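GDP-perosamine synthase (PDB 3BN1) catalyses the transfer of an amino group from L-glutamate to GDP-4-keto-6-deoxy-D-mannose, making GDP-perosamine for the O-antigen of Caulobacter crescentus. Local coordinates at residues P84-I89 against V133-Q138; F112-A117 against K128-V133. One frame throughout, in Å; residues are numbered along the deposited sequence.

How the contacts relate
Along the chain, strand 80-84 runs into the loop 84-89. Helix 90-98 and strand 101-105 follow. The chain then reaches 112-117, a loop that runs into helix 116-119, and returns to the sheet as strand 127-130. Contact 2 closes the short loop between 112-117 and 128-133, with ten residues between its segments. Contact 1 joins 84-89 to 133-138 and closes a longer loop of 43 intervening residues, so contact 2 is nested inside it. The two share Val133. Asn113 of contact 2 also binds the 133-138 loop. Together they tie the ends of two neighbouring parallel strands, 80-84 and 127-130, to the connection that precedes the second.

Contact 1. Residues P84-I89 against V133-Q138; sequences PSLTYI and VHLYGQ. With AKG (2-oxoglutaric acid), chain G.
Val133 packs against Pro84 and Thr87 where two loops leave neighbouring parallel strands of the large sheet, in the aspartate aminotransferase fold. Here the side chains pack tightly. Val133 CG2 lies 3.8 Å from Pro84 CG and 3.6 Å from Thr87 OG1. With CG1 anti to the backbone N (chi1 176°), CG2 stands beside that N, and both methyls touch the Thr87 hydroxyl; Val133 CG1 is 3.7 Å from Thr87 OG1. That hydroxyl has its stronger polar partner in Ser91 OG, a hydrogen bond at the start of helix 90-98. Between the side chains of Leu135 and Leu86 the fit is looser. Leu135 CD1 and Leu86 CD2 are 4.1 Å apart, and the two side chains cross at about a right angle. The closer touch is to the backbone, with Leu135 CD1 3.5 Å from Leu86 O. No hydrogen bond joins the two segments. Tyr88 takes almost no part in this packing. Its ring reaches the ligand pocket, where Gln215 of the second subunit also packs on it. Ile89 CG2 lies over one ring face, offset toward the rim, and 2-oxoglutarate lies over the opposite face. The Tyr88 OH oxygen ends 3.4 Å from ligand carbon C5.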
loop_
_atom_site.group_PDB
_atom_site.type_symbol
_atom_site.label_atom_id
_atom_site.label_comp_id
_atom_site.label_asym_id
_atom_site.label_seq_id
_atom_site.Cartn_x
_atom_site.Cartn_y
_atom_site.Cartn_z
ATOM N N PRO A 84 5.178 -21.871 -6.900
ATOM C CA PRO A 84 5.526 -22.987 -6.016
ATOM C C PRO A 84 4.609 -22.983 -4.785
ATOM O O PRO A 84 4.226 -21.935 -4.279
ATOM C CB PRO A 84 6.973 -22.701 -5.619
ATOM C CG PRO A 84 7.236 -21.270 -5.974
ATOM C CD PRO A 84 6.291 -20.907 -7.079
ATOM N N SER A 85 4.209 -24.157 -4.333
ATOM C CA SER A 85 3.403 -24.278 -3.106
ATOM C C SER A 85 4.260 -23.782 -1.949
ATOM O O SER A 85 3.748 -23.097 -1.069
ATOM C CB SER A 85 3.008 -25.720 -2.795
ATOM O OG SER A 85 2.008 -25.774 -1.786
ATOM N N LEU A 86 5.567 -24.096 -1.985
ATOM C CA LEU A 86 6.512 -23.609 -0.953
ATOM C C LEU A 86 6.984 -22.192 -1.207
ATOM O O LEU A 86 7.919 -21.971 -2.001
ATOM C CB LEU A 86 7.733 -24.510 -0.821
ATOM C CG LEU A 86 8.539 -24.280 0.496
ATOM C CD1 LEU A 86 7.734 -24.784 1.709
ATOM C CD2 LEU A 86 9.871 -25.020 0.491
ATOM N N THR A 87 6.331 -21.242 -0.535
ATOM C CA THR A 87 6.617 -19.794 -0.687
ATOM C C THR A 87 5.820 -19.024 0.374
ATOM O O THR A 87 4.936 -19.591 1.053
ATOM C CB THR A 87 6.276 -19.228 -2.101
ATOM O OG1 THR A 87 6.656 -17.841 -2.190
ATOM C CG2 THR A 87 4.788 -19.315 -2.428
ATOM N N TYR A 88 6.079 -17.725 0.424
ATOM C CA TYR A 88 5.327 -16.829 1.275
ATOM C C TYR A 88 3.997 -16.582 0.517
ATOM O O TYR A 88 3.939 -16.484 -0.702
ATOM C CB TYR A 88 6.089 -15.520 1.482
ATOM C CG TYR A 88 5.248 -14.623 2.338
ATOM C CD1 TYR A 88 4.901 -15.010 3.642
ATOM C CD2 TYR A 88 4.758 -13.420 1.811
ATOM C CE1 TYR A 88 4.181 -14.170 4.434
ATOM C CE2 TYR A 88 4.036 -12.587 2.584
ATOM C CZ TYR A 88 3.705 -12.986 3.855
ATOM O OH TYR A 88 2.902 -12.159 4.586
ATOM N N ILE A 89 2.906 -16.524 1.266
ATOM C CA ILE A 89 1.610 -16.555 0.673
ATOM C C ILE A 89 1.276 -15.425 -0.262
ATOM O O ILE A 89 0.371 -15.584 -1.106
ATOM C CB ILE A 89 0.540 -16.551 1.728
ATOM C CG1 ILE A 89 -0.783 -17.083 1.154
ATOM C CG2 ILE A 89 0.509 -15.163 2.371
ATOM C CD1 ILE A 89 -1.820 -17.416 2.260
ATOM N N VAL A 133 10.189 -18.300 -7.362
ATOM C CA VAL A 133 10.466 -17.539 -6.167
ATOM C C VAL A 133 11.878 -17.923 -5.711
ATOM O O VAL A 133 12.157 -19.103 -5.494
ATOM C CB VAL A 133 9.476 -17.828 -5.044
ATOM C CG1 VAL A 133 9.865 -17.073 -3.772
ATOM C CG2 VAL A 133 8.034 -17.585 -5.512
ATOM N N HIS A 134 12.721 -16.907 -5.489
ATOM C CA HIS A 134 14.109 -17.149 -5.050
ATOM C C HIS A 134 14.150 -17.207 -3.498
ATOM O O HIS A 134 14.472 -16.250 -2.823
ATOM C CB HIS A 134 15.066 -16.080 -5.660
ATOM C CG HIS A 134 14.852 -15.809 -7.122
ATOM N ND1 HIS A 134 14.687 -16.814 -8.052
ATOM C CD2 HIS A 134 14.926 -14.657 -7.841
ATOM C CE1 HIS A 134 14.569 -16.291 -9.261
ATOM N NE2 HIS A 134 14.739 -14.982 -9.168
ATOM N N LEU A 135 13.819 -18.369 -2.937
ATOM C CA LEU A 135 13.721 -18.505 -1.497
ATOM C C LEU A 135 15.042 -18.407 -0.746
ATOM O O LEU A 135 16.033 -19.009 -1.168
ATOM C CB LEU A 135 13.108 -19.861 -1.225
ATOM C CG LEU A 135 11.604 -20.010 -1.385
ATOM C CD1 LEU A 135 11.209 -21.418 -0.823
ATOM C CD2 LEU A 135 10.890 -18.856 -0.661
ATOM N N TYR A 136 15.028 -17.719 0.398
ATOM C CA TYR A 136 16.210 -17.621 1.257
ATOM C C TYR A 136 17.417 -16.866 0.677
ATOM O O TYR A 136 18.451 -16.660 1.340
ATOM C CB TYR A 136 16.527 -19.009 1.818
ATOM C CG TYR A 136 15.258 -19.521 2.464
ATOM C CD1 TYR A 136 14.438 -18.611 3.145
ATOM C CD2 TYR A 136 14.781 -20.780 2.207
ATOM C CE1 TYR A 136 13.225 -18.953 3.633
ATOM C CE2 TYR A 136 13.570 -21.183 2.757
ATOM C CZ TYR A 136 12.813 -20.262 3.464
ATOM O OH TYR A 136 11.607 -20.606 4.013
ATOM N N GLY A 137 17.242 -16.371 -0.539
ATOM C CA GLY A 137 18.339 -15.609 -1.137
ATOM C C GLY A 137 19.028 -16.352 -2.256
ATOM O O GLY A 137 20.082 -15.926 -2.755
ATOM N N GLN A 138 18.443 -17.475 -2.654
ATOM C CA GLN A 138 19.039 -18.284 -3.704
ATOM C C GLN A 138 18.143 -18.235 -4.938
ATOM O O GLN A 138 16.970 -18.654 -4.845
ATOM C CB GLN A 138 19.108 -19.756 -3.236
ATOM C CG GLN A 138 19.736 -20.699 -4.236
ATOM C CD GLN A 138 20.426 -21.917 -3.634
ATOM O OE1 GLN A 138 21.543 -22.259 -4.088
ATOM N NE2 GLN A 138 19.852 -22.517 -2.574
HETATM C C1 AKG G . 8.311 -13.002 6.791
HETATM O O1 AKG G . 7.754 -13.043 7.921
HETATM O O2 AKG G . 9.349 -13.667 6.553
HETATM C C2 AKG G . 7.748 -12.147 5.727
HETATM O O5 AKG G . 8.349 -12.014 4.679
HETATM C C3 AKG G . 6.403 -11.501 5.991
HETATM C C4 AKG G . 6.041 -10.518 4.899
HETATM C C5 AKG G . 4.962 -9.604 5.415
HETATM O O3 AKG G . 4.491 -8.751 4.615
HETATM O O4 AKG G . 4.483 -9.754 6.699
#

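Contact 2. Residues F112-A117 against K128-V133; sequences FNLDAA and KAIMPV
Leu114 meets the end of strand 127-130 and the residues just after it through one methyl. Leu114 CD1 lies 3.7 Å from Pro132 CA and 4.0 Å from Ile130 CG2. CB points toward 128-133, and CG, anti to the backbone N (chi1 -163°), carries CD1 on to Pro132. The leucine and isoleucine side chains cross at about a right angle. The contact thus joins the connection between parallel strands 101-105 and 127-130 to the large mixed sheet of the aminotransferase fold. Beside this apolar patch, a water bridges the two backbones. It accepts from Leu114 N at 2.8 Å and donates to Val133 O at 2.7 Å. Asn113 OD1 comes within 2.9 Å of the same Val133 O, but both are acceptors and form no bond. The amide is held instead by the 133-138 loop: OD1 accepts from Leu135 N, and ND2 donates to Gln138 O. These two bonds fix its rotation and are consistent with the close approach of the two oxygens. Further out, Asp115 is the N-cap of helix 116-119. Asp115 OD1 accepts from Ala117 N at 3.1 Å, met 39° out of the carboxylate plane. Helix 142-151 packs on both segments, with Ala149 on Ile130 and both Pro144 and Ile145 on Ala116. Strand 127-130 lies between strands 80-84 and 155-159. Beyond its end, Met131 and Val133 pack on helix 90-98.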
loop_
_atom_site.group_PDB
_atom_site.type_symbol
_atom_site.label_atom_id
_atom_site.label_comp_id
_atom_site.label_asym_id
_atom_site.label_seq_id
_atom_site.Cartn_x
_atom_site.Cartn_y
_atom_site.Cartn_z
ATOM N N PHE A 112 15.168 -25.778 -2.111
ATOM C CA PHE A 112 13.850 -25.258 -1.768
ATOM C C PHE A 112 13.183 -24.493 -2.903
ATOM O O PHE A 112 12.101 -23.881 -2.665
ATOM C CB PHE A 112 13.798 -24.367 -0.507
ATOM C CG PHE A 112 14.506 -24.943 0.673
ATOM C CD1 PHE A 112 13.887 -25.925 1.467
ATOM C CD2 PHE A 112 15.816 -24.535 0.996
ATOM C CE1 PHE A 112 14.547 -26.485 2.585
ATOM C CE2 PHE A 112 16.500 -25.123 2.099
ATOM C CZ PHE A 112 15.860 -26.089 2.880
ATOM N N ASN A 113 13.761 -24.541 -4.113
ATOM C CA ASN A 113 13.197 -23.765 -5.229
ATOM C C ASN A 113 12.401 -24.533 -6.248
ATOM O O ASN A 113 12.490 -25.771 -6.338
ATOM C CB ASN A 113 14.246 -22.868 -5.918
ATOM C CG ASN A 113 14.619 -21.689 -5.041
ATOM O OD1 ASN A 113 13.798 -21.210 -4.246
ATOM N ND2 ASN A 113 15.864 -21.276 -5.097
ATOM N N LEU A 114 11.557 -23.787 -6.943
ATOM C CA LEU A 114 10.734 -24.322 -8.015
ATOM C C LEU A 114 11.446 -25.431 -8.788
ATOM O O LEU A 114 12.533 -25.228 -9.318
ATOM C CB LEU A 114 10.409 -23.173 -8.972
ATOM C CG LEU A 114 9.247 -23.520 -9.880
ATOM C CD1 LEU A 114 8.749 -22.150 -10.387
ATOM C CD2 LEU A 114 9.692 -24.436 -11.025
ATOM N N ASP A 115 10.816 -26.600 -8.914
ATOM C CA ASP A 115 11.473 -27.673 -9.642
ATOM C C ASP A 115 11.125 -27.580 -11.145
ATOM O O ASP A 115 9.995 -27.846 -11.577
ATOM C CB ASP A 115 11.002 -28.945 -8.993
ATOM C CG ASP A 115 11.647 -30.171 -9.637
ATOM O OD1 ASP A 115 12.309 -30.029 -10.692
ATOM O OD2 ASP A 115 11.448 -31.277 -9.105
ATOM N N ALA A 116 12.071 -27.069 -11.926
ATOM C CA ALA A 116 11.840 -26.842 -13.375
ATOM C C ALA A 116 11.365 -28.046 -14.170
ATOM O O ALA A 116 10.571 -27.934 -15.118
ATOM C CB ALA A 116 13.029 -26.188 -14.043
ATOM N N ALA A 117 11.759 -29.201 -13.656
ATOM C CA ALA A 117 11.362 -30.469 -14.235
ATOM C C ALA A 117 9.899 -30.798 -14.028
ATOM O O ALA A 117 9.441 -31.730 -14.680
ATOM C CB ALA A 117 12.230 -31.607 -13.758
ATOM N N LYS A 128 -0.487 -18.306 -18.311
ATOM C CA LYS A 128 0.014 -17.070 -18.904
ATOM C C LYS A 128 1.442 -16.771 -18.388
ATOM O O LYS A 128 2.204 -16.089 -19.063
ATOM C CB LYS A 128 -0.929 -15.922 -18.495
ATOM C CG LYS A 128 -1.851 -15.357 -19.632
ATOM C CD LYS A 128 -2.087 -16.306 -20.811
ATOM C CE LYS A 128 -3.539 -16.333 -21.293
ATOM N NZ LYS A 128 -4.332 -17.423 -20.588
ATOM N N ALA A 129 1.779 -17.276 -17.195
ATOM C CA ALA A 129 3.032 -16.959 -16.549
ATOM C C ALA A 129 3.414 -17.983 -15.523
ATOM O O ALA A 129 2.575 -18.774 -15.069
ATOM C CB ALA A 129 2.920 -15.614 -15.818
ATOM N N ILE A 130 4.712 -17.931 -15.209
ATOM C CA ILE A 130 5.349 -18.784 -14.204
ATOM C C ILE A 130 6.026 -17.805 -13.266
ATOM O O ILE A 130 6.693 -16.850 -13.705
ATOM C CB ILE A 130 6.467 -19.716 -14.770
ATOM C CG1 ILE A 130 5.933 -20.641 -15.880
ATOM C CG2 ILE A 130 7.029 -20.623 -13.661
ATOM C CD1 ILE A 130 7.001 -21.025 -16.919
ATOM N N MET A 131 5.836 -18.062 -11.975
ATOM C CA MET A 131 6.438 -17.218 -10.941
ATOM C C MET A 131 7.485 -17.996 -10.111
ATOM O O MET A 131 7.216 -18.549 -9.030
ATOM C CB MET A 131 5.345 -16.633 -10.014
ATOM C CG MET A 131 5.928 -15.704 -8.952
ATOM S SD MET A 131 4.652 -15.202 -7.706
ATOM C CE MET A 131 3.510 -14.167 -8.798
ATOM N N PRO A 132 8.718 -17.992 -10.590
ATOM C CA PRO A 132 9.759 -18.600 -9.775
ATOM C C PRO A 132 9.966 -17.686 -8.523
ATOM O O PRO A 132 9.887 -16.447 -8.586
ATOM C CB PRO A 132 10.988 -18.599 -10.717
ATOM C CG PRO A 132 10.703 -17.440 -11.619
ATOM C CD PRO A 132 9.239 -17.602 -11.924
ATOM N N VAL A 133 10.189 -18.300 -7.362
ATOM C CA VAL A 133 10.466 -17.539 -6.167
ATOM C C VAL A 133 11.878 -17.923 -5.711
ATOM O O VAL A 133 12.157 -19.103 -5.494
ATOM C CB VAL A 133 9.476 -17.828 -5.044
ATOM C CG1 VAL A 133 9.865 -17.073 -3.772
ATOM C CG2 VAL A 133 8.034 -17.585 -5.512
HETATM O O HOH W 1 10.603 -21.296 -5.996
#